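Local coordinates for uncharacterized protein TP-0789 domain-containing protein (Nitrosomonas europaea ATCC 19718, PDB 3BUU) that is of unknown function but belongs to the LolA superfamily, whose namesake carries lipoproteins across the periplasm, and so may bind a lipid or acyl chain, at residues Ser11-Ala16 against Val147-Asn152; Thr98-Asn103 against Leu197-Val202; Asp129-Glu134 against Ser154-Tyr159; Lys160-Ser165 against Leu171-Tyr176. All coordinates share one frame; numbering follows the deposited sequence. Where two conformers were deposited one is given.

The contacts run from a buried helix-sheet seam to partly covered turns. Contacts 1, 3 and 4 share one block of neighbouring antiparallel strands: 128-137, 146-152, 158-164 and 170-182. Contact 1 is wholly buried and apolar, setting helix 9-20 on strand 146-152. Contact 3, farther from the chain's centre and partly exposed, reaches past that same strand with aromatic rings. Contact 4 is a backbone-bonded hairpin with the largest buried area of the four. Contact 2 lies apart from contacts 1 and 3 (centres about 23 and 24 Å away) and joins two turn regions through one polar bond, but it touches contact 4, where Lys-172 NZ reaches Gln-100 O.

Contact 1: Ser11-Ala16 against Val147-Asn152; sequences SILEKA and VLLWVN
No ring or amide takes part where Ile-12, Leu-13 and Ala-16 meet Leu-149 and Val-151. The one aromatic group of 147-152, Trp-150, sits on the other face of its strand, in a cation-pi pair with Lys-160 and with NE1 bonded to Glu-123. The seam itself is made of methyl groups. Ile-12 uses its CG2 branch, held anti to the backbone N, and lays it on Val-151, 3.7 Å from CG1; the two side chains cross obliquely. Val-151 CG2 touches both Ile-12 CG2 and, one helical turn on, Ala-16 CB (4.0 Å), so the valine meets two residues four apart on the helix. Two residues earlier on the strand, Leu-149 crosses Leu-13 at about a right angle, and they meet through single methyls, CD1 of Leu-13 to CD2 of Leu-149 at 3.8 Å. The helix segment runs at 80° to the strand, with the axes 9.5 Å apart, consistent with a helix packed on the curved sheet of a LolA-like fold; the small Ala-16 is where the backbones come nearest. Ile-12 also packs on Tyr-131 and Leu-133 of strand 128-137. With no hydrogen bond across it and all five touching residues buried, the seam relies on shape and exclusion of water.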
loop_
_atom_site.group_PDB
_atom_site.type_symbol
_atom_site.label_atom_id
_atom_site.label_comp_id
_atom_site.label_asym_id
_atom_site.label_seq_id
_atom_site.Cartn_x
_atom_site.Cartn_y
_atom_site.Cartn_z
ATOM N N SER A 11 7.891 -4.147 17.646
ATOM C CA SER A 11 8.876 -4.958 16.931
ATOM C C SER A 11 8.236 -5.909 15.945
ATOM O O SER A 11 8.784 -6.135 14.881
ATOM C CB SER A 11 9.860 -5.648 17.868
ATOM O OG SER A 11 9.273 -6.719 18.558
ATOM N N ILE A 12 7.059 -6.444 16.278
ATOM C CA ILE A 12 6.327 -7.307 15.372
ATOM C C ILE A 12 5.984 -6.513 14.105
ATOM O O ILE A 12 6.177 -6.984 12.987
ATOM C CB ILE A 12 5.046 -7.862 16.031
ATOM C CG1 ILE A 12 5.399 -8.796 17.201
ATOM C CG2 ILE A 12 4.220 -8.636 15.018
ATOM C CD1 ILE A 12 4.184 -9.069 18.076
ATOM N N LEU A 13 5.454 -5.309 14.285
ATOM C CA LEU A 13 5.082 -4.494 13.136
ATOM C C LEU A 13 6.303 -4.146 12.292
ATOM O O LEU A 13 6.223 -4.160 11.066
ATOM C CB LEU A 13 4.370 -3.220 13.603
ATOM C CG LEU A 13 3.749 -2.433 12.461
ATOM C CD1 LEU A 13 2.713 -3.213 11.693
ATOM C CD2 LEU A 13 3.189 -1.099 13.045
ATOM N N GLU A 14 7.406 -3.804 12.950
ATOM C CA GLU A 14 8.655 -3.502 12.234
ATOM C C GLU A 14 9.108 -4.673 11.384
ATOM O O GLU A 14 9.535 -4.518 10.236
ATOM C CB GLU A 14 9.772 -3.167 13.241
ATOM C CG GLU A 14 9.742 -1.736 13.740
ATOM C CD GLU A 14 10.545 -1.470 15.008
ATOM O OE1 GLU A 14 10.984 -2.410 15.710
ATOM O OE2 GLU A 14 10.705 -0.272 15.323
ATOM N N LYS A 15 9.039 -5.859 11.974
ATOM C CA LYS A 15 9.465 -7.069 11.284
ATOM C C LYS A 15 8.576 -7.372 10.109
ATOM O O LYS A 15 9.072 -7.757 9.034
ATOM C CB LYS A 15 9.603 -8.256 12.227
ATOM C CG LYS A 15 10.742 -8.060 13.218
ATOM C CD LYS A 15 10.811 -9.039 14.351
ATOM C CE LYS A 15 11.930 -8.626 15.319
ATOM N NZ LYS A 15 13.255 -8.613 14.641
ATOM N N ALA A 16 7.275 -7.211 10.277
ATOM C CA ALA A 16 6.358 -7.412 9.153
ATOM C C ALA A 16 6.608 -6.372 8.038
ATOM O O ALA A 16 6.635 -6.714 6.840
ATOM C CB ALA A 16 4.919 -7.388 9.653
ATOM N N VAL A 147 -6.608 -0.611 11.398
ATOM C CA VAL A 147 -6.293 -1.814 10.623
ATOM C C VAL A 147 -6.067 -2.943 11.633
ATOM O O VAL A 147 -5.389 -2.713 12.644
ATOM C CB VAL A 147 -5.017 -1.601 9.766
ATOM C CG1 VAL A 147 -4.706 -2.849 8.921
ATOM C CG2 VAL A 147 -5.212 -0.408 8.836
ATOM N N LEU A 148 -6.547 -4.154 11.368
ATOM C CA LEU A 148 -6.117 -5.332 12.113
ATOM C C LEU A 148 -5.216 -6.111 11.181
ATOM O O LEU A 148 -5.601 -6.427 10.065
ATOM C CB LEU A 148 -7.320 -6.198 12.541
ATOM C CG LEU A 148 -8.331 -5.538 13.470
ATOM C CD1 LEU A 148 -9.349 -6.588 13.901
ATOM C CD2 LEU A 148 -7.686 -4.830 14.630
ATOM N N LEU A 149 -4.005 -6.403 11.642
ATOM C CA LEU A 149 -2.990 -7.068 10.840
ATOM C C LEU A 149 -2.597 -8.387 11.500
ATOM O O LEU A 149 -2.189 -8.398 12.663
ATOM C CB LEU A 149 -1.752 -6.157 10.702
ATOM C CG LEU A 149 -0.599 -6.757 9.876
ATOM C CD1 LEU A 149 -0.955 -6.921 8.417
ATOM C CD2 LEU A 149 0.644 -5.919 10.056
ATOM N N TRP A 150 -2.726 -9.484 10.757
ATOM C CA TRP A 150 -2.278 -10.793 11.196
ATOM C C TRP A 150 -0.829 -10.986 10.766
ATOM O O TRP A 150 -0.521 -10.871 9.568
ATOM C CB TRP A 150 -3.136 -11.884 10.557
ATOM C CG TRP A 150 -4.460 -12.165 11.193
ATOM C CD1 TRP A 150 -4.799 -13.324 11.805
ATOM C CD2 TRP A 150 -5.628 -11.326 11.237
ATOM N NE1 TRP A 150 -6.090 -13.250 12.273
ATOM C CE2 TRP A 150 -6.607 -12.025 11.960
ATOM C CE3 TRP A 150 -5.927 -10.044 10.760
ATOM C CZ2 TRP A 150 -7.871 -11.526 12.208
ATOM C CZ3 TRP A 150 -7.214 -9.504 11.013
ATOM C CH2 TRP A 150 -8.164 -10.274 11.736
ATOM N N VAL A 151 0.033 -11.315 11.717
ATOM C CA VAL A 151 1.449 -11.511 11.489
ATOM C C VAL A 151 1.788 -12.911 11.993
ATOM O O VAL A 151 1.520 -13.253 13.154
ATOM C CB VAL A 151 2.279 -10.429 12.208
ATOM C CG1 VAL A 151 3.766 -10.705 11.984
ATOM C CG2 VAL A 151 1.935 -9.049 11.702
ATOM N N ASN A 152 2.367 -13.727 11.118
ATOM C CA ASN A 152 2.731 -15.096 11.518
ATOM C C ASN A 152 3.744 -15.067 12.649
ATOM O O ASN A 152 4.772 -14.392 12.562
ATOM C CB ASN A 152 3.331 -15.772 10.292
ATOM C CG ASN A 152 3.367 -17.264 10.406
ATOM O OD1 ASN A 152 3.779 -17.785 11.403
ATOM N ND2 ASN A 152 2.988 -17.945 9.369
#

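Contact 2: Thr98-Asn103 against Leu197-Val202; sequences TGQVAN and LKSGEV
Gln-100 is placed by its first torsion (chi1 -67°), which sets CG 3.9 Å from Glu-201 CB, and the bend at its second (chi2 -63°) then turns the amide so that NE2 reaches OE1 of Glu-201 at 2.9 Å. The side chain of Glu-201 runs extended beyond CG to meet it, and the two chains cross at a slant. The bond is nearly straight. OE1 lies in the plane of the amide, but NE2 comes to it from above the carboxylate plane, and the amide and carboxylate planes lie 70° apart. The same Glu-201 OE1 also lies 3.6 Å from Gly-99 C, the carbonyl carbon. On the other segment Ser-199 OG accepts from Glu-201 N at 3.0 Å, an ST turn that fixes the backbone behind the carboxylate; this hydroxyl is also bonded to Asp-195. The backbone N of Gln-100 is held too, by Ser-203 OG. The contact thus pins a tight hairpin, the type II' turn from Thr-98 to Val-101 with glycine at its second position, against the loop that joins antiparallel strands 185-195 and 202-212.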
loop_
_atom_site.group_PDB
_atom_site.type_symbol
_atom_site.label_atom_id
_atom_site.label_comp_id
_atom_site.label_asym_id
_atom_site.label_seq_id
_atom_site.Cartn_x
_atom_site.Cartn_y
_atom_site.Cartn_z
ATOM N N THR A 98 -7.746 2.945 -7.485
ATOM C CA THR A 98 -8.519 2.169 -8.438
ATOM C C THR A 98 -9.053 0.946 -7.694
ATOM O O THR A 98 -8.373 0.435 -6.787
ATOM C CB THR A 98 -7.674 1.790 -9.667
ATOM O OG1 THR A 98 -8.502 1.114 -10.578
ATOM C CG2 THR A 98 -6.523 0.897 -9.311
ATOM N N GLY A 99 -10.239 0.479 -8.056
ATOM C CA GLY A 99 -10.747 -0.723 -7.443
ATOM C C GLY A 99 -10.770 -0.616 -5.931
ATOM O O GLY A 99 -11.261 0.376 -5.405
ATOM N N GLN A 100 -10.250 -1.637 -5.273
ATOM C CA GLN A 100 -10.219 -1.703 -3.829
ATOM C C GLN A 100 -8.931 -1.153 -3.241
ATOM O O GLN A 100 -8.628 -1.431 -2.090
ATOM C CB GLN A 100 -10.426 -3.162 -3.392
ATOM C CG GLN A 100 -11.800 -3.653 -3.723
ATOM C CD GLN A 100 -12.839 -2.853 -2.980
ATOM O OE1 GLN A 100 -12.826 -2.809 -1.767
ATOM N NE2 GLN A 100 -13.782 -2.239 -3.711
ATOM N N VAL A 101 -8.179 -0.368 -4.031
ATOM C CA VAL A 101 -6.875 0.142 -3.633
ATOM C C VAL A 101 -6.975 1.613 -3.318
ATOM O O VAL A 101 -7.476 2.394 -4.146
ATOM C CB VAL A 101 -5.856 -0.126 -4.740
ATOM C CG1 VAL A 101 -4.453 0.270 -4.275
ATOM C CG2 VAL A 101 -5.877 -1.620 -5.149
ATOM N N ALA A 102 -6.525 2.012 -2.131
ATOM C CA ALA A 102 -6.463 3.428 -1.716
ATOM C C ALA A 102 -5.123 4.004 -2.189
ATOM O O ALA A 102 -4.137 3.292 -2.343
ATOM C CB ALA A 102 -6.560 3.519 -0.233
ATOM N N ASN A 103 -5.062 5.326 -2.329
ATOM C CA ASN A 103 -3.794 5.975 -2.671
ATOM C C ASN A 103 -2.660 5.546 -1.745
ATOM O O ASN A 103 -1.562 5.239 -2.201
ATOM C CB ASN A 103 -3.972 7.485 -2.613
ATOM C CG ASN A 103 -4.798 8.024 -3.769
ATOM O OD1 ASN A 103 -4.770 7.478 -4.866
ATOM N ND2 ASN A 103 -5.521 9.107 -3.509
ATOM N N LEU A 197 -17.954 -4.844 1.621
ATOM C CA LEU A 197 -19.299 -4.353 1.430
ATOM C C LEU A 197 -19.956 -5.056 0.238
ATOM O O LEU A 197 -19.881 -6.289 0.129
ATOM C CB LEU A 197 -19.286 -2.826 1.339
ATOM C CG LEU A 197 -18.668 -2.131 2.594
ATOM C CD1 LEU A 197 -18.677 -0.582 2.508
ATOM C CD2 LEU A 197 -19.214 -2.632 3.948
ATOM N N LYS A 198 -20.588 -4.310 -0.658
ATOM C CA LYS A 198 -21.513 -4.892 -1.628
ATOM C C LYS A 198 -21.040 -4.948 -3.072
ATOM O O LYS A 198 -21.751 -5.487 -3.930
ATOM C CB LYS A 198 -22.865 -4.179 -1.518
ATOM C CG LYS A 198 -23.481 -4.378 -0.147
ATOM C CD LYS A 198 -24.970 -4.116 -0.175
ATOM C CE LYS A 198 -25.642 -4.773 1.004
ATOM N NZ LYS A 198 -27.091 -5.012 0.736
ATOM N N SER A 199 -19.855 -4.420 -3.378
ATOM C CA SER A 199 -19.511 -4.276 -4.808
ATOM C C SER A 199 -19.141 -5.594 -5.478
ATOM O O SER A 199 -19.156 -5.681 -6.695
ATOM C CB SER A 199 -18.381 -3.275 -5.038
ATOM O OG SER A 199 -17.136 -3.847 -4.666
ATOM N N GLY A 200 -18.642 -6.544 -4.697
ATOM C CA GLY A 200 -18.086 -7.767 -5.254
ATOM C C GLY A 200 -16.713 -7.599 -5.851
ATOM O O GLY A 200 -16.168 -8.555 -6.410
ATOM N N GLU A 201 -16.128 -6.410 -5.735
ATOM C CA GLU A 201 -14.805 -6.200 -6.318
ATOM C C GLU A 201 -13.716 -6.878 -5.538
ATOM O O GLU A 201 -13.669 -6.829 -4.300
ATOM C CB GLU A 201 -14.481 -4.723 -6.342
ATOM C CG GLU A 201 -15.189 -3.969 -7.437
ATOM C CD GLU A 201 -14.907 -2.473 -7.354
ATOM O OE1 GLU A 201 -13.988 -2.022 -6.588
ATOM O OE2 GLU A 201 -15.592 -1.723 -8.082
ATOM N N VAL A 202 -12.772 -7.410 -6.303
ATOM C CA VAL A 202 -11.495 -7.907 -5.793
ATOM C C VAL A 202 -10.393 -7.313 -6.656
ATOM O O VAL A 202 -10.465 -7.404 -7.899
ATOM C CB VAL A 202 -11.439 -9.440 -5.836
ATOM C CG1 VAL A 202 -10.080 -9.940 -5.405
ATOM C CG2 VAL A 202 -12.545 -10.027 -4.967
#

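Contact 3: Asp129-Glu134 against Ser154-Tyr159; sequences DYYVLE and SNFRPY
Tyr-130 and Tyr-159 make the main interaction, an offset stack with ring centroids 4.3 Å apart and planes inclined by 21°. The rings are slid over one another: Tyr-130 CE1 comes within 3.4 Å of Tyr-159 CG, and the phenol oxygen of Tyr-130 stands over the middle of the Tyr-159 ring. In return, Tyr-159 CD2 sits above the Tyr-130 face, toward its rim. Tyr-159 swings its CG anti to the backbone N (chi1 172°), which carries the ring out from the strand to lie over its partner. An alanine in place of Tyr-159 would remove the stacked ring and is likely to open a gap over the Tyr-130 face, freeing that ring to tilt. A lighter apolar touch joins Tyr-131 and Phe-156, whose side chains pass at a slant with Tyr-131 CE2 4.0 Å from Phe-156 CE1. Within 154-159 one polar bond stands out: Asn-155 OD1 accepts from Arg-157 N at 3.1 Å, an Asx turn that shapes the chain around Phe-156, which has positive phi. No hydrogen bond crosses between the segments. In the sheet, strand 146-152 runs between strands 128-137 and 158-164, so Tyr-130 and Tyr-159 reach past it on the face that carries Trp-150, against which Tyr-159 also packs. Tyr-131 and Phe-156 lie on the side of helix 9-20, where Phe-156 touches Lys-15.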
loop_
_atom_site.group_PDB
_atom_site.type_symbol
_atom_site.label_atom_id
_atom_site.label_comp_id
_atom_site.label_asym_id
_atom_site.label_seq_id
_atom_site.Cartn_x
_atom_site.Cartn_y
_atom_site.Cartn_z
ATOM N N ASP A 129 0.084 -20.041 14.138
ATOM C CA ASP A 129 -0.336 -19.038 15.102
ATOM C C ASP A 129 0.048 -17.673 14.570
ATOM O O ASP A 129 1.108 -17.494 13.992
ATOM C CB ASP A 129 0.363 -19.219 16.462
ATOM C CG ASP A 129 0.149 -20.585 17.050
ATOM O OD1 ASP A 129 -1.015 -20.974 17.117
ATOM O OD2 ASP A 129 1.134 -21.252 17.476
ATOM N N TYR A 130 -0.829 -16.718 14.830
ATOM C CA TYR A 130 -0.694 -15.363 14.367
ATOM C C TYR A 130 -0.829 -14.408 15.515
ATOM O O TYR A 130 -1.696 -14.581 16.369
ATOM C CB TYR A 130 -1.779 -15.028 13.298
ATOM C CG TYR A 130 -1.683 -15.906 12.107
ATOM C CD1 TYR A 130 -0.822 -15.598 11.044
ATOM C CD2 TYR A 130 -2.428 -17.073 12.048
ATOM C CE1 TYR A 130 -0.726 -16.474 9.986
ATOM C CE2 TYR A 130 -2.341 -17.927 10.977
ATOM C CZ TYR A 130 -1.469 -17.639 9.963
ATOM O OH TYR A 130 -1.407 -18.483 8.879
ATOM N N TYR A 131 -0.011 -13.370 15.510
ATOM C CA TYR A 131 -0.297 -12.175 16.276
ATOM C C TYR A 131 -1.343 -11.382 15.508
ATOM O O TYR A 131 -1.147 -11.122 14.325
ATOM C CB TYR A 131 0.952 -11.304 16.412
ATOM C CG TYR A 131 2.141 -11.953 17.040
ATOM C CD1 TYR A 131 2.127 -12.370 18.352
ATOM C CD2 TYR A 131 3.331 -12.090 16.332
ATOM C CE1 TYR A 131 3.293 -12.905 18.958
ATOM C CE2 TYR A 131 4.474 -12.625 16.910
ATOM C CZ TYR A 131 4.461 -13.045 18.225
ATOM O OH TYR A 131 5.598 -13.554 18.814
ATOM N N VAL A 132 -2.389 -10.898 16.177
ATOM C CA VAL A 132 -3.346 -9.972 15.559
ATOM C C VAL A 132 -3.095 -8.615 16.161
ATOM O O VAL A 132 -3.399 -8.404 17.358
ATOM C CB VAL A 132 -4.828 -10.416 15.704
ATOM C CG1 VAL A 132 -5.721 -9.463 14.905
ATOM C CG2 VAL A 132 -5.001 -11.837 15.225
ATOM N N LEU A 133 -2.488 -7.727 15.381
ATOM C CA LEU A 133 -2.201 -6.397 15.865
ATOM C C LEU A 133 -3.332 -5.454 15.512
ATOM O O LEU A 133 -3.798 -5.444 14.378
ATOM C CB LEU A 133 -0.923 -5.824 15.221
ATOM C CG LEU A 133 0.359 -6.628 15.482
ATOM C CD1 LEU A 133 1.582 -5.935 14.809
ATOM C CD2 LEU A 133 0.620 -6.793 16.955
ATOM N N GLU A 134 -3.738 -4.631 16.462
ATOM C CA GLU A 134 -4.635 -3.524 16.187
ATOM C C GLU A 134 -3.769 -2.287 15.936
ATOM O O GLU A 134 -2.992 -1.878 16.820
ATOM C CB GLU A 134 -5.569 -3.293 17.374
ATOM C CG GLU A 134 -6.489 -2.122 17.091
ATOM C CD GLU A 134 -7.761 -2.133 17.896
ATOM O OE1 GLU A 134 -8.014 -3.098 18.635
ATOM O OE2 GLU A 134 -8.540 -1.169 17.770
ATOM N N SER A 154 5.705 -17.388 13.566
ATOM C CA SER A 154 6.889 -18.180 13.296
ATOM C C SER A 154 7.969 -17.351 12.618
ATOM O O SER A 154 9.144 -17.533 12.928
ATOM C CB SER A 154 6.534 -19.413 12.419
ATOM O OG SER A 154 6.103 -19.072 11.132
ATOM N N ASN A 155 7.601 -16.510 11.659
ATOM C CA ASN A 155 8.564 -15.829 10.782
ATOM C C ASN A 155 8.204 -14.364 10.543
ATOM O O ASN A 155 8.849 -13.730 9.721
ATOM C CB ASN A 155 8.695 -16.565 9.451
ATOM C CG ASN A 155 7.386 -16.717 8.743
ATOM O OD1 ASN A 155 6.383 -16.100 9.090
ATOM N ND2 ASN A 155 7.379 -17.590 7.743
ATOM N N PHE A 156 7.203 -13.834 11.258
ATOM C CA PHE A 156 6.802 -12.433 11.163
ATOM C C PHE A 156 6.253 -12.037 9.828
ATOM O O PHE A 156 6.101 -10.849 9.549
ATOM C CB PHE A 156 7.912 -11.471 11.628
ATOM C CG PHE A 156 8.340 -11.737 13.040
ATOM C CD1 PHE A 156 7.617 -11.239 14.123
ATOM C CD2 PHE A 156 9.479 -12.495 13.274
ATOM C CE1 PHE A 156 8.012 -11.495 15.437
ATOM C CE2 PHE A 156 9.899 -12.750 14.582
ATOM C CZ PHE A 156 9.173 -12.263 15.659
ATOM N N ARG A 157 5.900 -13.012 8.990
ATOM C CA ARG A 157 5.322 -12.638 7.701
ATOM C C ARG A 157 3.938 -12.018 7.878
ATOM O O ARG A 157 3.107 -12.539 8.624
ATOM C CB ARG A 157 5.167 -13.823 6.784
ATOM C CG ARG A 157 6.407 -14.295 6.135
ATOM C CD ARG A 157 6.082 -15.457 5.236
ATOM N NE ARG A 157 7.308 -15.981 4.745
ATOM C CZ ARG A 157 7.349 -16.946 3.847
ATOM N NH1 ARG A 157 6.208 -17.469 3.420
ATOM N NH2 ARG A 157 8.512 -17.378 3.403
ATOM N N PRO A 158 3.641 -10.960 7.107
ATOM C CA PRO A 158 2.234 -10.519 7.072
ATOM C C PRO A 158 1.395 -11.605 6.418
ATOM O O PRO A 158 1.789 -12.175 5.387
ATOM C CB PRO A 158 2.317 -9.222 6.243
ATOM C CG PRO A 158 3.506 -9.413 5.341
ATOM C CD PRO A 158 4.495 -10.233 6.149
ATOM N N TYR A 159 0.194 -11.803 6.962
ATOM C CA TYR A 159 -0.695 -12.836 6.482
ATOM C C TYR A 159 -1.945 -12.246 5.854
ATOM O O TYR A 159 -2.267 -12.551 4.711
ATOM C CB TYR A 159 -1.035 -13.791 7.639
ATOM C CG TYR A 159 -2.096 -14.811 7.343
ATOM C CD1 TYR A 159 -1.952 -15.732 6.321
ATOM C CD2 TYR A 159 -3.244 -14.857 8.108
ATOM C CE1 TYR A 159 -2.940 -16.667 6.066
ATOM C CE2 TYR A 159 -4.230 -15.775 7.859
ATOM C CZ TYR A 159 -4.065 -16.679 6.859
ATOM O OH TYR A 159 -5.049 -17.597 6.580
#

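Contact 4: Lys160-Ser165 against Leu171-Tyr176; sequences KAEFYS and LKTSRY
Leu-171, near the start of strand 170-182, gives its N-H to Phe-163 O at 2.8 Å, while its CD1 methyl rests 3.7 Å from Ser-165 CA. Lys-172 N points to the same oxygen but only weakly, so both residues face Phe-163 in a classic beta bulge. Lys-172 O takes the N-H of Phe-163 at 2.9 Å. Its side chain leaves in the crowded position between N and carbonyl carbon (chi1 65°) and then runs extended over the ring of Phe-163, with CE 4.3 Å from the centroid in a CH-pi contact. NZ forms a salt bridge with Asp-105 and a hydrogen bond with Tyr-144 OH, besides its bond to Gln-100 O. Thr-173 lies alongside Glu-162 on the other face, CG2 4.1 Å from CG. Ser-174 and Ala-161 exchange two backbone bonds, each 2.9 Å between N and O, and Ser-174 OG comes to the edge of the Phe-163 ring, 3.4 Å from CE2. Replacing Phe-163 with an alanine would probably leave the aliphatic stem of Lys-172 without the surface that guides its amine to its partners. Arg-175 sits opposite Lys-160 as a non-hydrogen-bonded backbone pair, its NE in a salt bridge with Glu-177, and Tyr-176 turns a ring edge to Lys-160 N. The backbone ladder thus sets the register, and the Phe-163 face covers the stem of a buried lysine whose amine is satisfied by polar partners.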
loop_
_atom_site.group_PDB
_atom_site.type_symbol
_atom_site.label_atom_id
_atom_site.label_comp_id
_atom_site.label_asym_id
_atom_site.label_seq_id
_atom_site.Cartn_x
_atom_site.Cartn_y
_atom_site.Cartn_z
ATOM N N LYS A 160 -2.670 -11.412 6.600
ATOM C CA LYS A 160 -3.879 -10.802 6.100
ATOM C C LYS A 160 -4.154 -9.580 6.941
ATOM O O LYS A 160 -3.573 -9.388 8.025
ATOM C CB LYS A 160 -5.060 -11.806 6.152
ATOM C CG LYS A 160 -5.603 -12.089 7.532
ATOM C CD LYS A 160 -6.738 -13.107 7.507
ATOM C CE LYS A 160 -7.345 -13.272 8.918
ATOM N NZ LYS A 160 -8.517 -14.178 8.878
ATOM N N ALA A 161 -5.043 -8.739 6.438
ATOM C CA ALA A 161 -5.443 -7.543 7.135
ATOM C C ALA A 161 -6.917 -7.287 6.962
ATOM O O ALA A 161 -7.548 -7.698 5.987
ATOM C CB ALA A 161 -4.599 -6.359 6.697
ATOM N N GLU A 162 -7.443 -6.534 7.930
ATOM C CA GLU A 162 -8.824 -6.003 7.864
ATOM C C GLU A 162 -8.742 -4.499 8.031
ATOM O O GLU A 162 -8.066 -4.012 8.954
ATOM C CB GLU A 162 -9.683 -6.629 8.974
ATOM C CG GLU A 162 -9.981 -8.111 8.805
ATOM C CD GLU A 162 -10.801 -8.678 9.926
ATOM O OE1 GLU A 162 -10.973 -8.002 10.942
ATOM O OE2 GLU A 162 -11.221 -9.838 9.805
ATOM N N PHE A 163 -9.437 -3.761 7.156
ATOM C CA PHE A 163 -9.339 -2.299 7.133
ATOM C C PHE A 163 -10.695 -1.744 7.542
ATOM O O PHE A 163 -11.718 -2.174 6.995
ATOM C CB PHE A 163 -8.987 -1.826 5.706
ATOM C CG PHE A 163 -7.683 -2.348 5.247
ATOM C CD1 PHE A 163 -6.528 -1.578 5.447
ATOM C CD2 PHE A 163 -7.575 -3.617 4.663
ATOM C CE1 PHE A 163 -5.287 -2.065 5.059
ATOM C CE2 PHE A 163 -6.336 -4.109 4.264
ATOM C CZ PHE A 163 -5.196 -3.331 4.452
ATOM N N TYR A 164 -10.676 -0.791 8.477
ATOM C CA TYR A 164 -11.906 -0.263 9.075
ATOM C C TYR A 164 -12.061 1.205 8.781
ATOM O O TYR A 164 -11.062 1.948 8.580
ATOM C CB TYR A 164 -11.850 -0.489 10.588
ATOM C CG TYR A 164 -12.015 -1.944 10.910
ATOM C CD1 TYR A 164 -13.275 -2.486 11.225
ATOM C CD2 TYR A 164 -10.917 -2.806 10.897
ATOM C CE1 TYR A 164 -13.446 -3.837 11.504
ATOM C CE2 TYR A 164 -11.076 -4.186 11.147
ATOM C CZ TYR A 164 -12.350 -4.685 11.460
ATOM O OH TYR A 164 -12.622 -6.011 11.710
ATOM N N SER A 165 -13.331 1.621 8.767
ATOM C CA SER A 165 -13.679 3.014 8.508
ATOM C C SER A 165 -13.420 3.887 9.687
ATOM O O SER A 165 -13.114 3.399 10.776
ATOM C CB SER A 165 -15.137 3.076 8.184
ATOM O OG SER A 165 -15.933 2.990 9.364
ATOM N N LEU A 171 -14.316 -2.338 6.012
ATOM C CA LEU A 171 -14.408 -1.877 4.636
ATOM C C LEU A 171 -13.864 -2.865 3.620
ATOM O O LEU A 171 -14.452 -3.021 2.552
ATOM C CB LEU A 171 -13.682 -0.579 4.480
ATOM C CG LEU A 171 -14.299 0.578 5.268
ATOM C CD1 LEU A 171 -13.479 1.860 5.026
ATOM C CD2 LEU A 171 -15.776 0.789 4.914
ATOM N N LYS A 172 -12.749 -3.514 3.950
ATOM C CA LYS A 172 -12.135 -4.413 2.995
ATOM C C LYS A 172 -11.131 -5.258 3.750
ATOM O O LYS A 172 -10.802 -4.978 4.895
ATOM C CB LYS A 172 -11.480 -3.658 1.820
ATOM C CG LYS A 172 -10.316 -2.803 2.202
ATOM C CD LYS A 172 -9.752 -1.970 1.058
ATOM C CE LYS A 172 -8.435 -1.283 1.430
ATOM N NZ LYS A 172 -8.035 -0.332 0.370
ATOM N N THR A 173 -10.664 -6.294 3.075
ATOM C CA THR A 173 -9.677 -7.181 3.627
ATOM C C THR A 173 -8.569 -7.366 2.599
ATOM O O THR A 173 -8.777 -7.170 1.402
ATOM C CB THR A 173 -10.303 -8.561 3.945
ATOM O OG1 THR A 173 -10.852 -9.108 2.748
ATOM C CG2 THR A 173 -11.383 -8.469 4.996
ATOM N N SER A 174 -7.377 -7.707 3.063
ATOM C CA SER A 174 -6.295 -8.033 2.174
ATOM C C SER A 174 -5.653 -9.348 2.596
ATOM O O SER A 174 -5.725 -9.746 3.759
ATOM C CB SER A 174 -5.250 -6.937 2.122
ATOM O OG SER A 174 -4.624 -6.859 3.376
ATOM N N ARG A 175 -5.032 -9.997 1.632
ATOM C CA ARG A 175 -4.210 -11.185 1.848
ATOM C C ARG A 175 -2.885 -10.995 1.116
ATOM O O ARG A 175 -2.846 -10.461 0.017
ATOM C CB ARG A 175 -4.899 -12.419 1.215
ATOM C CG ARG A 175 -6.225 -12.756 1.744
ATOM C CD ARG A 175 -6.679 -14.097 1.156
ATOM N NE ARG A 175 -6.627 -14.302 -0.306
ATOM C CZ ARG A 175 -7.589 -13.942 -1.158
ATOM N NH1 ARG A 175 -8.654 -13.264 -0.737
ATOM N NH2 ARG A 175 -7.475 -14.233 -2.446
ATOM N N TYR A 176 -1.817 -11.474 1.750
ATOM C CA TYR A 176 -0.464 -11.382 1.212
ATOM C C TYR A 176 -0.085 -12.758 0.662
ATOM O O TYR A 176 -0.126 -13.727 1.404
ATOM C CB TYR A 176 0.479 -11.004 2.341
ATOM C CG TYR A 176 0.272 -9.637 2.918
ATOM C CD1 TYR A 176 1.039 -8.561 2.472
ATOM C CD2 TYR A 176 -0.687 -9.416 3.906
ATOM C CE1 TYR A 176 0.898 -7.318 3.005
ATOM C CE2 TYR A 176 -0.845 -8.162 4.422
ATOM C CZ TYR A 176 -0.062 -7.098 3.988
ATOM O OH TYR A 176 -0.238 -5.834 4.525
#